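Long-range contacts in ATP-dependent kinase YFH7 (Saccharomyces cerevisiae, PDB 2GA8), which acts as an ATP-dependent kinase that could be involved in assembly of the endoplasmic reticulum membrane: residues 70-75 and 232-237; 162-168 and 242-248. One frame throughout, in Å; residues are numbered along the deposited sequence.

Contact 1: 70-75 and 232-237; sequences KPMVNL and QTIPDI
Bends at chi2 (-61°) and chi3 curl the Met72 chain back over the 232-237 backbone, laying SD 3.3 Å from Gln232 O. Met72 CE then comes to 3.8 Å from Pro235 CB. At Val73, CG1 lies anti to the backbone N (chi1 176°), which leaves CG2 as the branch that packs on Thr233 and, 4.0 Å away, on Ile234 CD1. A single hydrogen bond ties the two backbones: Val73 N donates to Thr233 O at 3.0 Å, nearly straight at 172°. The same carbonyl oxygen is flanked by the Met72 methyl and by Val73 CG2. Thr233 turns its methyl to the other loop, CG2 lying 3.6 Å from Lys70 CB, while its hydroxyl bonds to Ser231 and to the modified cysteine at position 208. Farther along, Leu75 and Pro235 meet tip to tip, CD1 to CG 3.6 Å, and the same Leu75 methyl also touches Ile237 CD1. The two loops run in nearly the same direction, continuing past the short parallel strands 65-66 and 230-231. At the Leu75 end they pack against Ile201 of helix 192-206 and Ile136 of strand 134-136, where Ile237 opens strand 237-243.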
ATOM      1  N   LYS A  70      15.631  13.849 -20.003  1.00 29.61           N
ATOM      2  CA  LYS A  70      14.600  14.585 -19.286  1.00 28.80           C
ATOM      3  C   LYS A  70      14.913  14.626 -17.797  1.00 27.59           C
ATOM      4  O   LYS A  70      15.619  13.764 -17.278  1.00 27.61           O
ATOM      5  CB  LYS A  70      13.231  13.937 -19.510  1.00 29.56           C
ATOM      6  CG  LYS A  70      12.746  14.000 -20.944  1.00 30.76           C
ATOM      7  CD  LYS A  70      11.321  13.495 -21.056  1.00 34.99           C
ATOM      8  CE  LYS A  70      10.762  13.716 -22.452  1.00 36.00           C
ATOM      9  NZ  LYS A  70       9.319  13.352 -22.526  1.00 38.29           N
ATOM     10  N   PRO A  71      14.411  15.649 -17.090  1.00 27.27           N
ATOM     11  CA  PRO A  71      14.681  15.730 -15.653  1.00 27.04           C
ATOM     12  C   PRO A  71      13.805  14.745 -14.880  1.00 26.33           C
ATOM     13  O   PRO A  71      12.754  14.319 -15.367  1.00 25.01           O
ATOM     14  CB  PRO A  71      14.348  17.180 -15.327  1.00 27.07           C
ATOM     15  CG  PRO A  71      13.206  17.460 -16.255  1.00 27.10           C
ATOM     16  CD  PRO A  71      13.678  16.839 -17.557  1.00 28.02           C
ATOM     17  N   MET A  72      14.250  14.384 -13.683  1.00 26.45           N
ATOM     18  CA  MET A  72      13.517  13.458 -12.830  1.00 27.87           C
ATOM     19  C   MET A  72      12.178  14.057 -12.425  1.00 28.27           C
ATOM     20  O   MET A  72      12.084  15.257 -12.177  1.00 29.85           O
ATOM     21  CB  MET A  72      14.320  13.162 -11.564  1.00 28.23           C
ATOM     22  CG  MET A  72      15.666  12.529 -11.814  1.00 30.18           C
ATOM     23  SD  MET A  72      15.487  10.948 -12.639  1.00 31.79           S
ATOM     24  CE  MET A  72      14.871   9.948 -11.295  1.00 28.53           C
ATOM     25  N   VAL A  73      11.145  13.224 -12.360  1.00 26.40           N
ATOM     26  CA  VAL A  73       9.829  13.698 -11.949  1.00 27.01           C
ATOM     27  C   VAL A  73       9.961  14.152 -10.498  1.00 27.01           C
ATOM     28  O   VAL A  73      10.503  13.420  -9.668  1.00 27.56           O
ATOM     29  CB  VAL A  73       8.768  12.572 -12.027  1.00 27.12           C
ATOM     30  CG1 VAL A  73       7.430  13.072 -11.501  1.00 27.78           C
ATOM     31  CG2 VAL A  73       8.621  12.095 -13.464  1.00 28.13           C
ATOM     32  N   ASN A  74       9.498  15.360 -10.196  1.00 28.10           N
ATOM     33  CA  ASN A  74       9.572  15.870  -8.829  1.00 29.86           C
ATOM     34  C   ASN A  74       8.309  15.384  -8.134  1.00 29.38           C
ATOM     35  O   ASN A  74       7.207  15.814  -8.462  1.00 28.93           O
ATOM     36  CB  ASN A  74       9.621  17.400  -8.820  1.00 32.11           C
ATOM     37  CG  ASN A  74      10.059  17.955  -7.479  1.00 34.53           C
ATOM     38  OD1 ASN A  74       9.536  17.569  -6.434  1.00 36.11           O
ATOM     39  ND2 ASN A  74      11.022  18.871  -7.503  1.00 35.32           N
ATOM     40  N   LEU A  75       8.468  14.486  -7.172  1.00 28.09           N
ATOM     41  CA  LEU A  75       7.310  13.923  -6.499  1.00 28.33           C
ATOM     42  C   LEU A  75       6.825  14.633  -5.250  1.00 29.26           C
ATOM     43  O   LEU A  75       5.646  14.542  -4.910  1.00 30.55           O
ATOM     44  CB  LEU A  75       7.579  12.452  -6.183  1.00 26.46           C
ATOM     45  CG  LEU A  75       7.893  11.626  -7.433  1.00 23.73           C
ATOM     46  CD1 LEU A  75       8.264  10.213  -7.041  1.00 25.96           C
ATOM     47  CD2 LEU A  75       6.691  11.644  -8.363  1.00 23.88           C
ATOM     48  N   GLN A 232      13.529   6.800 -17.523  1.00 16.43           N
ATOM     49  CA  GLN A 232      14.627   7.125 -16.624  1.00 16.94           C
ATOM     50  C   GLN A 232      14.222   8.218 -15.629  1.00 15.59           C
ATOM     51  O   GLN A 232      14.903   8.436 -14.630  1.00 17.56           O
ATOM     52  CB  GLN A 232      15.836   7.595 -17.441  1.00 22.28           C
ATOM     53  CG  GLN A 232      17.128   7.714 -16.653  1.00 30.65           C
ATOM     54  CD  GLN A 232      17.553   6.394 -16.032  1.00 34.09           C
ATOM     55  OE1 GLN A 232      17.590   5.363 -16.704  1.00 37.69           O
ATOM     56  NE2 GLN A 232      17.884   6.424 -14.746  1.00 37.72           N
ATOM     57  N   THR A 233      13.109   8.893 -15.892  1.00 14.90           N
ATOM     58  CA  THR A 233      12.657   9.980 -15.020  1.00 16.57           C
ATOM     59  C   THR A 233      11.963   9.545 -13.735  1.00 16.53           C
ATOM     60  O   THR A 233      11.720  10.372 -12.859  1.00 16.65           O
ATOM     61  CB  THR A 233      11.687  10.918 -15.751  1.00 18.10           C
ATOM     62  OG1 THR A 233      10.484  10.207 -16.066  1.00 19.88           O
ATOM     63  CG2 THR A 233      12.321  11.446 -17.026  1.00 19.20           C
ATOM     64  N   ILE A 234      11.652   8.259 -13.621  1.00 14.55           N
ATOM     65  CA  ILE A 234      10.963   7.730 -12.445  1.00 15.26           C
ATOM     66  C   ILE A 234      11.957   7.246 -11.393  1.00 15.45           C
ATOM     67  O   ILE A 234      12.707   6.304 -11.625  1.00 17.16           O
ATOM     68  CB  ILE A 234      10.021   6.567 -12.855  1.00 14.34           C
ATOM     69  CG1 ILE A 234       9.013   7.067 -13.895  1.00 15.78           C
ATOM     70  CG2 ILE A 234       9.302   6.003 -11.629  1.00 16.77           C
ATOM     71  CD1 ILE A 234       8.026   8.110 -13.371  1.00 16.32           C
ATOM     72  N   PRO A 235      11.966   7.884 -10.210  1.00 15.27           N
ATOM     73  CA  PRO A 235      12.892   7.496  -9.143  1.00 16.78           C
ATOM     74  C   PRO A 235      12.420   6.284  -8.358  1.00 16.00           C
ATOM     75  O   PRO A 235      11.265   5.877  -8.469  1.00 17.58           O
ATOM     76  CB  PRO A 235      12.932   8.739  -8.273  1.00 16.41           C
ATOM     77  CG  PRO A 235      11.479   9.156  -8.291  1.00 17.46           C
ATOM     78  CD  PRO A 235      11.094   8.989  -9.768  1.00 16.76           C
ATOM     79  N   ASP A 236      13.321   5.705  -7.572  1.00 16.60           N
ATOM     80  CA  ASP A 236      12.967   4.565  -6.737  1.00 16.09           C
ATOM     81  C   ASP A 236      12.196   5.112  -5.545  1.00 16.94           C
ATOM     82  O   ASP A 236      12.583   6.121  -4.959  1.00 17.25           O
ATOM     83  CB  ASP A 236      14.216   3.837  -6.222  1.00 17.23           C
ATOM     84  CG  ASP A 236      14.904   3.008  -7.292  1.00 20.77           C
ATOM     85  OD1 ASP A 236      14.298   2.779  -8.358  1.00 20.44           O
ATOM     86  OD2 ASP A 236      16.050   2.570  -7.055  1.00 22.24           O
ATOM     87  N   ILE A 237      11.101   4.448  -5.197  1.00 16.27           N
ATOM     88  CA  ILE A 237      10.288   4.861  -4.060  1.00 15.22           C
ATOM     89  C   ILE A 237      10.307   3.708  -3.072  1.00 15.66           C
ATOM     90  O   ILE A 237       9.923   2.592  -3.417  1.00 16.26           O
ATOM     91  CB  ILE A 237       8.835   5.133  -4.485  1.00 13.91           C
ATOM     92  CG1 ILE A 237       8.805   6.244  -5.532  1.00 14.38           C
ATOM     93  CG2 ILE A 237       7.998   5.526  -3.266  1.00 14.55           C
ATOM     94  CD1 ILE A 237       7.455   6.413  -6.202  1.00 13.58           C
TER

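Contact 2: 162-168 and 242-248; sequences DGFHLSR and FNHALKD
Asp248 OD1 is gripped by the backbone N of Arg168, a hydrogen bond of 2.8 Å on its syn lone pair, and by a salt bridge from Arg184. Asp248 OD2 forms a salt bridge with Arg168 NE at 2.9 Å, met from 50° above the carboxylate plane, so one residue holds both oxygens through main chain and side chain. A bend at chi3 (-56°) folds the arginine back for this; Arg168 CD passes 3.5 Å from Lys247 O, a carbonyl that takes a hydrogen bond from Arg184. Ser167 is the N-cap of helix 168-171, its OG bonded to Cys170 N. At the other end of the contact Phe242 packs against the 3-10 turn, CD1 3.4 Å from Asp162 O and CE1 3.9 Å from His165 CB. The imidazole and phenyl planes stand 81° apart, and Phe190 meets the imidazole edge-to-face. Asn243 shapes the hairpin between strands 237-243 and 248-256: its OD1 accepts from Leu246 N in an Asx motif, and Lys247 and Asp248 form a G1 bulge opposite it. With two arginines and a helix N-terminal amide around it, the Asp248 carboxylate is probably kept ionised, joining hairpin to helix 168-171 by charge as well as packing.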
ATOM      1  N   ASP A 162       0.093  -2.397   5.981  1.00 16.92           N
ATOM      2  CA  ASP A 162       0.710  -2.709   7.273  1.00 19.45           C
ATOM      3  C   ASP A 162       1.907  -1.854   7.676  1.00 18.16           C
ATOM      4  O   ASP A 162       2.098  -1.565   8.858  1.00 17.08           O
ATOM      5  CB  ASP A 162       1.135  -4.177   7.294  1.00 23.66           C
ATOM      6  CG  ASP A 162      -0.029  -5.116   7.096  1.00 28.47           C
ATOM      7  OD1 ASP A 162      -0.788  -5.346   8.062  1.00 30.63           O
ATOM      8  OD2 ASP A 162      -0.192  -5.614   5.964  1.00 30.82           O
ATOM      9  N   GLY A 163       2.720  -1.466   6.698  1.00 16.32           N
ATOM     10  CA  GLY A 163       3.886  -0.660   6.991  1.00 15.07           C
ATOM     11  C   GLY A 163       3.541   0.729   7.486  1.00 14.51           C
ATOM     12  O   GLY A 163       4.402   1.450   7.986  1.00 14.21           O
ATOM     13  N   PHE A 164       2.276   1.109   7.357  1.00 13.05           N
ATOM     14  CA  PHE A 164       1.850   2.429   7.796  1.00 12.85           C
ATOM     15  C   PHE A 164       1.180   2.398   9.159  1.00 14.14           C
ATOM     16  O   PHE A 164       0.605   3.388   9.611  1.00 14.38           O
ATOM     17  CB  PHE A 164       0.944   3.043   6.732  1.00 12.18           C
ATOM     18  CG  PHE A 164       1.696   3.483   5.514  1.00  9.79           C
ATOM     19  CD1 PHE A 164       2.161   4.790   5.409  1.00 13.13           C
ATOM     20  CD2 PHE A 164       2.020   2.572   4.509  1.00 12.17           C
ATOM     21  CE1 PHE A 164       2.943   5.189   4.325  1.00 12.15           C
ATOM     22  CE2 PHE A 164       2.801   2.960   3.420  1.00 10.81           C
ATOM     23  CZ  PHE A 164       3.263   4.271   3.330  1.00 12.74           C
ATOM     24  N   HIS A 165       1.270   1.251   9.815  1.00 14.15           N
ATOM     25  CA  HIS A 165       0.707   1.111  11.147  1.00 16.90           C
ATOM     26  C   HIS A 165       1.530   2.048  12.032  1.00 16.34           C
ATOM     27  O   HIS A 165       2.758   2.091  11.923  1.00 16.82           O
ATOM     28  CB  HIS A 165       0.868  -0.334  11.628  1.00 21.86           C
ATOM     29  CG  HIS A 165      -0.093  -0.724  12.703  1.00 27.44           C
ATOM     30  ND1 HIS A 165      -1.431  -0.949  12.459  1.00 31.57           N
ATOM     31  CD2 HIS A 165       0.085  -0.916  14.030  1.00 30.29           C
ATOM     32  CE1 HIS A 165      -2.036  -1.262  13.592  1.00 31.93           C
ATOM     33  NE2 HIS A 165      -1.138  -1.249  14.560  1.00 31.77           N
ATOM     34  N   LEU A 166       0.872   2.814  12.891  1.00 15.36           N
ATOM     35  CA  LEU A 166       1.608   3.713  13.770  1.00 14.92           C
ATOM     36  C   LEU A 166       2.444   2.861  14.720  1.00 15.53           C
ATOM     37  O   LEU A 166       2.021   1.773  15.121  1.00 15.28           O
ATOM     38  CB  LEU A 166       0.640   4.600  14.554  1.00 14.79           C
ATOM     39  CG  LEU A 166      -0.136   5.591  13.682  1.00 13.11           C
ATOM     40  CD1 LEU A 166      -1.193   6.306  14.512  1.00 14.83           C
ATOM     41  CD2 LEU A 166       0.841   6.578  13.060  1.00 13.51           C
ATOM     42  N   SER A 167       3.633   3.343  15.067  1.00 16.45           N
ATOM     43  CA  SER A 167       4.510   2.599  15.961  1.00 17.51           C
ATOM     44  C   SER A 167       3.914   2.519  17.356  1.00 18.41           C
ATOM     45  O   SER A 167       3.068   3.331  17.735  1.00 19.01           O
ATOM     46  CB  SER A 167       5.889   3.259  16.044  1.00 16.62           C
ATOM     47  OG  SER A 167       5.813   4.507  16.708  1.00 18.61           O
ATOM     48  N   ARG A 168       4.370   1.538  18.123  1.00 20.08           N
ATOM     49  CA  ARG A 168       3.880   1.362  19.478  1.00 22.07           C
ATOM     50  C   ARG A 168       4.201   2.588  20.327  1.00 22.83           C
ATOM     51  O   ARG A 168       3.392   2.997  21.162  1.00 23.46           O
ATOM     52  CB  ARG A 168       4.490   0.104  20.091  1.00 24.48           C
ATOM     53  CG  ARG A 168       4.032  -1.185  19.415  1.00 28.17           C
ATOM     54  CD  ARG A 168       4.710  -2.407  20.018  1.00 31.49           C
ATOM     55  NE  ARG A 168       6.163  -2.297  19.973  1.00 35.53           N
ATOM     56  CZ  ARG A 168       6.951  -2.352  21.044  1.00 39.28           C
ATOM     57  NH1 ARG A 168       8.266  -2.239  20.911  1.00 41.05           N
ATOM     58  NH2 ARG A 168       6.422  -2.522  22.250  1.00 40.15           N
ATOM     59  N   PHE A 242       5.949  -4.024   7.718  1.00 24.33           N
ATOM     60  CA  PHE A 242       5.680  -4.283   9.122  1.00 25.94           C
ATOM     61  C   PHE A 242       6.440  -5.517   9.584  1.00 28.31           C
ATOM     62  O   PHE A 242       6.346  -6.581   8.969  1.00 29.28           O
ATOM     63  CB  PHE A 242       4.183  -4.491   9.357  1.00 24.86           C
ATOM     64  CG  PHE A 242       3.787  -4.414  10.805  1.00 25.88           C
ATOM     65  CD1 PHE A 242       3.636  -3.181  11.432  1.00 24.79           C
ATOM     66  CD2 PHE A 242       3.591  -5.571  11.549  1.00 26.54           C
ATOM     67  CE1 PHE A 242       3.295  -3.099  12.780  1.00 24.24           C
ATOM     68  CE2 PHE A 242       3.250  -5.501  12.902  1.00 27.30           C
ATOM     69  CZ  PHE A 242       3.102  -4.261  13.517  1.00 26.27           C
ATOM     70  N   ASN A 243       7.202  -5.366  10.661  1.00 30.98           N
ATOM     71  CA  ASN A 243       7.968  -6.474  11.217  1.00 34.46           C
ATOM     72  C   ASN A 243       7.125  -7.120  12.312  1.00 36.20           C
ATOM     73  O   ASN A 243       7.002  -6.585  13.414  1.00 35.04           O
ATOM     74  CB  ASN A 243       9.288  -5.964  11.802  1.00 35.92           C
ATOM     75  CG  ASN A 243      10.220  -7.089  12.212  1.00 38.34           C
ATOM     76  OD1 ASN A 243       9.890  -7.905  13.074  1.00 40.33           O
ATOM     77  ND2 ASN A 243      11.394  -7.137  11.593  1.00 38.64           N
ATOM     78  N   HIS A 244       6.535  -8.267  11.994  1.00 38.01           N
ATOM     79  CA  HIS A 244       5.681  -8.990  12.928  1.00 41.80           C
ATOM     80  C   HIS A 244       6.406  -9.431  14.195  1.00 42.54           C
ATOM     81  O   HIS A 244       5.772  -9.731  15.207  1.00 42.99           O
ATOM     82  CB  HIS A 244       5.070 -10.201  12.223  1.00 43.24           C
ATOM     83  CG  HIS A 244       4.218  -9.839  11.048  1.00 46.08           C
ATOM     84  ND1 HIS A 244       3.001  -9.205  11.179  1.00 46.79           N
ATOM     85  CD2 HIS A 244       4.422  -9.988   9.718  1.00 46.47           C
ATOM     86  CE1 HIS A 244       2.493  -8.979   9.980  1.00 47.07           C
ATOM     87  NE2 HIS A 244       3.336  -9.444   9.076  1.00 47.28           N
ATOM     88  N   ALA A 245       7.733  -9.461  14.140  1.00 43.52           N
ATOM     89  CA  ALA A 245       8.530  -9.861  15.292  1.00 45.13           C
ATOM     90  C   ALA A 245       8.706  -8.692  16.257  1.00 45.52           C
ATOM     91  O   ALA A 245       8.509  -8.836  17.464  1.00 46.75           O
ATOM     92  CB  ALA A 245       9.891 -10.372  14.835  1.00 44.70           C
ATOM     93  N   LEU A 246       9.078  -7.534  15.717  1.00 45.06           N
ATOM     94  CA  LEU A 246       9.285  -6.338  16.529  1.00 43.54           C
ATOM     95  C   LEU A 246       7.973  -5.628  16.843  1.00 41.81           C
ATOM     96  O   LEU A 246       7.944  -4.688  17.636  1.00 41.60           O
ATOM     97  CB  LEU A 246      10.229  -5.369  15.814  1.00 45.27           C
ATOM     98  CG  LEU A 246      11.631  -5.886  15.485  1.00 46.53           C
ATOM     99  CD1 LEU A 246      12.428  -4.781  14.809  1.00 47.44           C
ATOM    100  CD2 LEU A 246      12.329  -6.345  16.755  1.00 46.70           C
ATOM    101  N   LYS A 247       6.893  -6.079  16.211  1.00 39.08           N
ATOM    102  CA  LYS A 247       5.575  -5.491  16.422  1.00 37.89           C
ATOM    103  C   LYS A 247       5.552  -4.021  16.007  1.00 34.46           C
ATOM    104  O   LYS A 247       4.811  -3.221  16.580  1.00 33.32           O
ATOM    105  CB  LYS A 247       5.177  -5.607  17.897  1.00 40.67           C
ATOM    106  CG  LYS A 247       5.288  -7.010  18.472  1.00 43.69           C
ATOM    107  CD  LYS A 247       4.322  -7.973  17.804  1.00 46.24           C
ATOM    108  CE  LYS A 247       4.481  -9.379  18.362  1.00 46.94           C
ATOM    109  NZ  LYS A 247       4.254  -9.422  19.835  1.00 48.18           N
ATOM    110  N   ASP A 248       6.362  -3.668  15.013  1.00 31.04           N
ATOM    111  CA  ASP A 248       6.426  -2.291  14.538  1.00 27.87           C
ATOM    112  C   ASP A 248       6.828  -2.173  13.075  1.00 27.24           C
ATOM    113  O   ASP A 248       7.390  -3.100  12.489  1.00 25.81           O
ATOM    114  CB  ASP A 248       7.410  -1.472  15.382  1.00 27.75           C
ATOM    115  CG  ASP A 248       6.766  -0.864  16.614  1.00 28.23           C
ATOM    116  OD1 ASP A 248       5.649  -0.317  16.498  1.00 25.26           O
ATOM    117  OD2 ASP A 248       7.384  -0.917  17.698  1.00 30.89           O
TER

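Overall arrangement
Both contacts involve strand 237-243: contact 1 meets its beginning, contact 2 its end and the hairpin turn that follows. Their centres lie 29 Å apart and their nearest atoms about 8 Å. Each is partly buried, with buried residues beside exposed ones, but contact 1 sits farther from the centre of the chain. Helix 192-206 borders both, through Leu75 and Ile237 in one and Phe164 in the other. The chemistry differs: contact 1 is mostly apolar side chains around one backbone bond, whereas contact 2 adds a salt bridge and a helix-end amide to aromatic packing. Contact 2 is also closer to the nucleotide site, Asp162 lying about 6 Å from Ser38 between side chains, in the probable ATP-binding P-loop.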